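Thiosulfate sulfurtransferase (Pseudomonas aeruginosa, PDB 1YT8) probably transfers sulfur from thiosulfate to cyanide, as rhodaneses do, and is built from four rhodanese-like domains in a single chain. Local coordinates at residues R394-T399 against E431-T436; E425-A430 against E479-S484. All coordinates share one frame; numbering follows the deposited sequence.

Contact 1: R394-T399 against E431-T436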
# COMPACT_ATOMS: atom_id res chain seq x y z
N ARG A 394 1.35 -16.88 -29.92
CA ARG A 394 0.61 -16.72 -28.67
C ARG A 394 1.13 -15.52 -27.90
O ARG A 394 2.33 -15.43 -27.58
CB ARG A 394 0.72 -17.98 -27.81
CG ARG A 394 0.04 -17.85 -26.44
CD ARG A 394 -1.46 -17.58 -26.58
NE ARG A 394 -2.19 -18.79 -26.97
CZ ARG A 394 -3.47 -18.81 -27.36
NH1 ARG A 394 -4.17 -17.68 -27.41
NH2 ARG A 394 -4.04 -19.96 -27.67
N VAL A 395 0.24 -14.58 -27.61
CA VAL A 395 0.61 -13.39 -26.86
C VAL A 395 0.12 -13.54 -25.42
O VAL A 395 -1.06 -13.79 -25.19
CB VAL A 395 -0.01 -12.12 -27.47
CG1 VAL A 395 0.32 -10.91 -26.61
CG2 VAL A 395 0.51 -11.92 -28.89
N LEU A 396 1.04 -13.41 -24.47
CA LEU A 396 0.72 -13.52 -23.05
C LEU A 396 0.85 -12.14 -22.42
O LEU A 396 1.89 -11.49 -22.54
CB LEU A 396 1.68 -14.49 -22.37
CG LEU A 396 1.74 -15.91 -22.95
CD1 LEU A 396 2.66 -16.77 -22.09
CD2 LEU A 396 0.34 -16.51 -23.01
N ASP A 397 -0.20 -11.70 -21.73
CA ASP A 397 -0.22 -10.39 -21.07
C ASP A 397 -0.07 -10.56 -19.56
O ASP A 397 -0.92 -11.17 -18.91
CB ASP A 397 -1.55 -9.69 -21.38
CG ASP A 397 -1.49 -8.19 -21.16
OD1 ASP A 397 -0.62 -7.73 -20.39
OD2 ASP A 397 -2.34 -7.48 -21.74
N PHE A 398 0.99 -9.99 -19.00
CA PHE A 398 1.28 -10.09 -17.57
C PHE A 398 0.80 -8.91 -16.72
O PHE A 398 0.98 -8.91 -15.50
CB PHE A 398 2.78 -10.29 -17.36
CG PHE A 398 3.29 -11.62 -17.82
CD1 PHE A 398 3.41 -12.68 -16.92
CD2 PHE A 398 3.59 -11.85 -19.16
CE1 PHE A 398 3.84 -13.94 -17.34
CE2 PHE A 398 4.01 -13.10 -19.59
CZ PHE A 398 4.14 -14.15 -18.69
N THR A 399 0.21 -7.90 -17.36
CA THR A 399 -0.27 -6.74 -16.61
C THR A 399 -1.40 -7.19 -15.67
O THR A 399 -1.91 -8.30 -15.80
CB THR A 399 -0.80 -5.63 -17.55
OG1 THR A 399 -0.98 -4.42 -16.80
CG2 THR A 399 -2.12 -6.04 -18.17
N GLU A 431 3.70 -21.77 -31.99
CA GLU A 431 4.96 -21.86 -32.72
C GLU A 431 5.94 -20.87 -32.09
O GLU A 431 7.16 -21.03 -32.19
CB GLU A 431 4.74 -21.54 -34.20
CG GLU A 431 3.73 -22.48 -34.85
CD GLU A 431 3.76 -22.45 -36.37
OE1 GLU A 431 3.54 -21.37 -36.96
OE2 GLU A 431 4.00 -23.51 -36.98
N ARG A 432 5.39 -19.86 -31.42
CA ARG A 432 6.21 -18.84 -30.78
C ARG A 432 5.37 -18.01 -29.81
O ARG A 432 4.17 -17.81 -30.02
CB ARG A 432 6.81 -17.92 -31.85
CG ARG A 432 5.78 -17.35 -32.81
CD ARG A 432 6.41 -16.84 -34.09
NE ARG A 432 5.40 -16.33 -35.02
CZ ARG A 432 5.66 -15.93 -36.27
NH1 ARG A 432 6.90 -15.98 -36.74
NH2 ARG A 432 4.68 -15.48 -37.04
N TYR A 433 6.01 -17.54 -28.75
CA TYR A 433 5.34 -16.74 -27.73
C TYR A 433 5.91 -15.33 -27.70
O TYR A 433 7.10 -15.13 -27.89
CB TYR A 433 5.52 -17.35 -26.35
CG TYR A 433 4.83 -18.67 -26.12
CD1 TYR A 433 3.54 -18.72 -25.60
CD2 TYR A 433 5.47 -19.87 -26.42
CE1 TYR A 433 2.91 -19.94 -25.37
CE2 TYR A 433 4.85 -21.09 -26.19
CZ TYR A 433 3.57 -21.12 -25.67
OH TYR A 433 2.97 -22.34 -25.45
N VAL A 434 5.03 -14.36 -27.45
CA VAL A 434 5.44 -12.97 -27.33
C VAL A 434 4.84 -12.51 -26.00
O VAL A 434 3.63 -12.59 -25.79
CB VAL A 434 4.88 -12.10 -28.47
CG1 VAL A 434 5.27 -10.64 -28.24
CG2 VAL A 434 5.45 -12.59 -29.81
N LEU A 435 5.70 -12.04 -25.10
CA LEU A 435 5.23 -11.60 -23.78
C LEU A 435 5.13 -10.08 -23.69
O LEU A 435 5.95 -9.35 -24.24
CB LEU A 435 6.19 -12.12 -22.70
CG LEU A 435 6.71 -13.56 -22.87
CD1 LEU A 435 7.52 -13.92 -21.64
CD2 LEU A 435 5.56 -14.54 -23.06
N THR A 436 4.10 -9.61 -22.98
CA THR A 436 3.91 -8.18 -22.82
C THR A 436 3.32 -7.84 -21.46
O THR A 436 2.94 -8.72 -20.68
CB THR A 436 2.97 -7.61 -23.92
OG1 THR A 436 2.98 -6.18 -23.88
CG2 THR A 436 1.54 -8.10 -23.69
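With CG of R394 anti to its nitrogen (chi1 176°) and CG of Y433 anti to its carbonyl carbon (chi1 -68°), the arginine's CB and CG approach CD1 and CE1 of the tyrosine ring obliquely, R394 CG 3.7 Å from Y433 CD1. Bends at chi2 and chi3 then carry the guanidinium away, and its NH2 hydrogen-bonds L427 O of helix 420-427. On the same face L396 and L435 lie side by side, L396 CD1 3.8 Å from L435 CD2, and the F398 ring reaches across to L435 CB through CE2 (3.9 Å). Helices 420-427 and 441-454 pack on these side chains. V395, D397, V434 and T436 occupy the other face, where T436 CG2 lies 3.9 Å from D397 CG and T436 OG1 is hydrogen-bonded to T465 OG1. Five backbone hydrogen bonds join the two segments, from R394 N to R432 O (3.0 Å) through to F398 N to T436 O (2.9 Å), the last made just past the strand. Beyond it, T399 N donates to D397 OD1 (3.1 Å) from above the carboxylate plane, an Asx turn. The pair forms neighbouring inner strands of the five-stranded parallel sheet, order 1-5-4-2-3, of a rhodanese-like α/β domain.

Contact 2: E425-A430 against E479-S484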
# COMPACT_ATOMS: atom_id res chain seq x y z
N GLU A 425 -0.63 -24.81 -20.49
CA GLU A 425 -1.32 -26.06 -20.80
C GLU A 425 -2.68 -25.72 -21.40
O GLU A 425 -3.07 -26.27 -22.43
CB GLU A 425 -1.50 -26.91 -19.55
CG GLU A 425 -0.20 -27.35 -18.90
CD GLU A 425 -0.41 -28.24 -17.69
OE1 GLU A 425 -1.32 -27.94 -16.88
OE2 GLU A 425 0.34 -29.22 -17.54
N ARG A 426 -3.40 -24.80 -20.74
CA ARG A 426 -4.73 -24.39 -21.21
C ARG A 426 -4.71 -23.78 -22.61
O ARG A 426 -5.58 -24.08 -23.43
CB ARG A 426 -5.35 -23.38 -20.23
CG ARG A 426 -5.89 -24.00 -18.96
CD ARG A 426 -6.38 -22.93 -17.98
NE ARG A 426 -6.98 -23.55 -16.80
CZ ARG A 426 -7.29 -22.91 -15.68
NH1 ARG A 426 -7.06 -21.61 -15.57
NH2 ARG A 426 -7.85 -23.57 -14.67
N LEU A 427 -3.74 -22.92 -22.87
CA LEU A 427 -3.63 -22.25 -24.16
C LEU A 427 -3.20 -23.17 -25.30
O LEU A 427 -3.27 -22.79 -26.47
CB LEU A 427 -2.68 -21.06 -24.04
CG LEU A 427 -3.23 -19.97 -23.12
CD1 LEU A 427 -2.16 -18.94 -22.80
CD2 LEU A 427 -4.43 -19.30 -23.79
N GLY A 428 -2.77 -24.38 -24.95
CA GLY A 428 -2.36 -25.33 -25.97
C GLY A 428 -0.91 -25.16 -26.38
O GLY A 428 -0.04 -24.95 -25.53
N THR A 429 -0.64 -25.28 -27.67
CA THR A 429 0.72 -25.14 -28.16
C THR A 429 0.78 -23.96 -29.11
O THR A 429 -0.24 -23.55 -29.67
CB THR A 429 1.20 -26.41 -28.89
OG1 THR A 429 0.38 -26.63 -30.05
CG2 THR A 429 1.10 -27.62 -27.98
N ALA A 430 1.97 -23.41 -29.29
CA ALA A 430 2.18 -22.29 -30.18
C ALA A 430 3.51 -22.47 -30.88
O ALA A 430 4.36 -23.24 -30.42
CB ALA A 430 2.17 -20.99 -29.40
N GLU A 479 -12.79 -9.16 -20.77
CA GLU A 479 -12.08 -10.38 -20.39
C GLU A 479 -12.06 -11.31 -21.60
O GLU A 479 -12.63 -12.40 -21.57
CB GLU A 479 -12.80 -11.05 -19.22
CG GLU A 479 -13.06 -10.11 -18.05
CD GLU A 479 -13.71 -10.82 -16.87
OE1 GLU A 479 -14.80 -11.40 -17.06
OE2 GLU A 479 -13.13 -10.80 -15.77
N SER A 480 -11.39 -10.86 -22.66
CA SER A 480 -11.31 -11.62 -23.91
C SER A 480 -10.84 -13.07 -23.75
O SER A 480 -11.52 -14.00 -24.21
CB SER A 480 -10.40 -10.89 -24.89
OG SER A 480 -10.84 -9.55 -25.05
N LEU A 481 -9.69 -13.26 -23.12
CA LEU A 481 -9.15 -14.60 -22.93
C LEU A 481 -8.35 -14.68 -21.64
O LEU A 481 -7.20 -14.24 -21.59
CB LEU A 481 -8.26 -14.97 -24.12
CG LEU A 481 -7.68 -16.39 -24.12
CD1 LEU A 481 -8.80 -17.42 -23.99
CD2 LEU A 481 -6.90 -16.61 -25.41
N LEU A 482 -8.95 -15.25 -20.60
CA LEU A 482 -8.27 -15.39 -19.31
C LEU A 482 -7.75 -16.81 -19.17
O LEU A 482 -8.53 -17.76 -19.08
CB LEU A 482 -9.25 -15.08 -18.17
CG LEU A 482 -9.97 -13.74 -18.26
CD1 LEU A 482 -10.97 -13.61 -17.12
CD2 LEU A 482 -8.96 -12.60 -18.22
N ALA A 483 -6.43 -16.96 -19.17
CA ALA A 483 -5.80 -18.27 -19.05
C ALA A 483 -5.48 -18.60 -17.60
O ALA A 483 -4.96 -19.68 -17.30
CB ALA A 483 -4.53 -18.30 -19.89
N SER A 484 -5.80 -17.67 -16.71
CA SER A 484 -5.57 -17.84 -15.27
C SER A 484 -6.76 -17.23 -14.54
O SER A 484 -7.49 -16.42 -15.09
CB SER A 484 -4.30 -17.10 -14.82
OG SER A 484 -3.13 -17.62 -15.42
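Apolar contact joins L427 of helix 420-427 to the loop residues A483 and L481. CB of A483 sits against the branched end of L427, 3.8 Å from L427 CD1 and 4.0 Å from L427 CD2. The latter methyl also meets L481 CD2 at 4.0 Å, the two leucines crossing at an angle. L481 has CG anti to its backbone nitrogen (chi1 -176°), which places CD2 at this junction; A413 of strand 413-414 and the R394 side chain border it as well. The fold explains the meeting: helix 420-427 packs on one face of the parallel sheet of the last rhodanese-like domain, while 479-484, following helix 464-470, runs past the edge strand 413-414, to which L481 and A483 are tied by backbone hydrogen bonds with W414. Polar contact between the segments is slight. R426 stretches its chain from CG to NE along the loop, and NH1 gives a weak hydrogen bond to A483 O (3.3 Å, 152° at the hydrogen). The carbonyl lies at the guanidinium edge, near its plane, and R426 CD passes 3.6 Å from A483 O. Next to L427, G428 leaves the helical conformation with a positive phi. S484 OG is held by the backbone N of L416.

Overall arrangement
Contact 1 is buried in the sheet of the last rhodanese-like domain; contact 2, about 10 Å away between centres, is only partly buried and lies toward the surface. Regular backbone hydrogen bonding between two inner strands dominates the first, whereas the second rests on a few methyl contacts and one weak arginine bond between helix 420-427 and an irregular loop. That helix connects them: strand 432-436 is the next element after it in the chain, and L427 CD1 packs 3.5 Å from L396 CD2. R394 also bridges the two, with NH1 3.6 Å from L481 CD2 and CB against A430 CB. Along the chain their segments alternate.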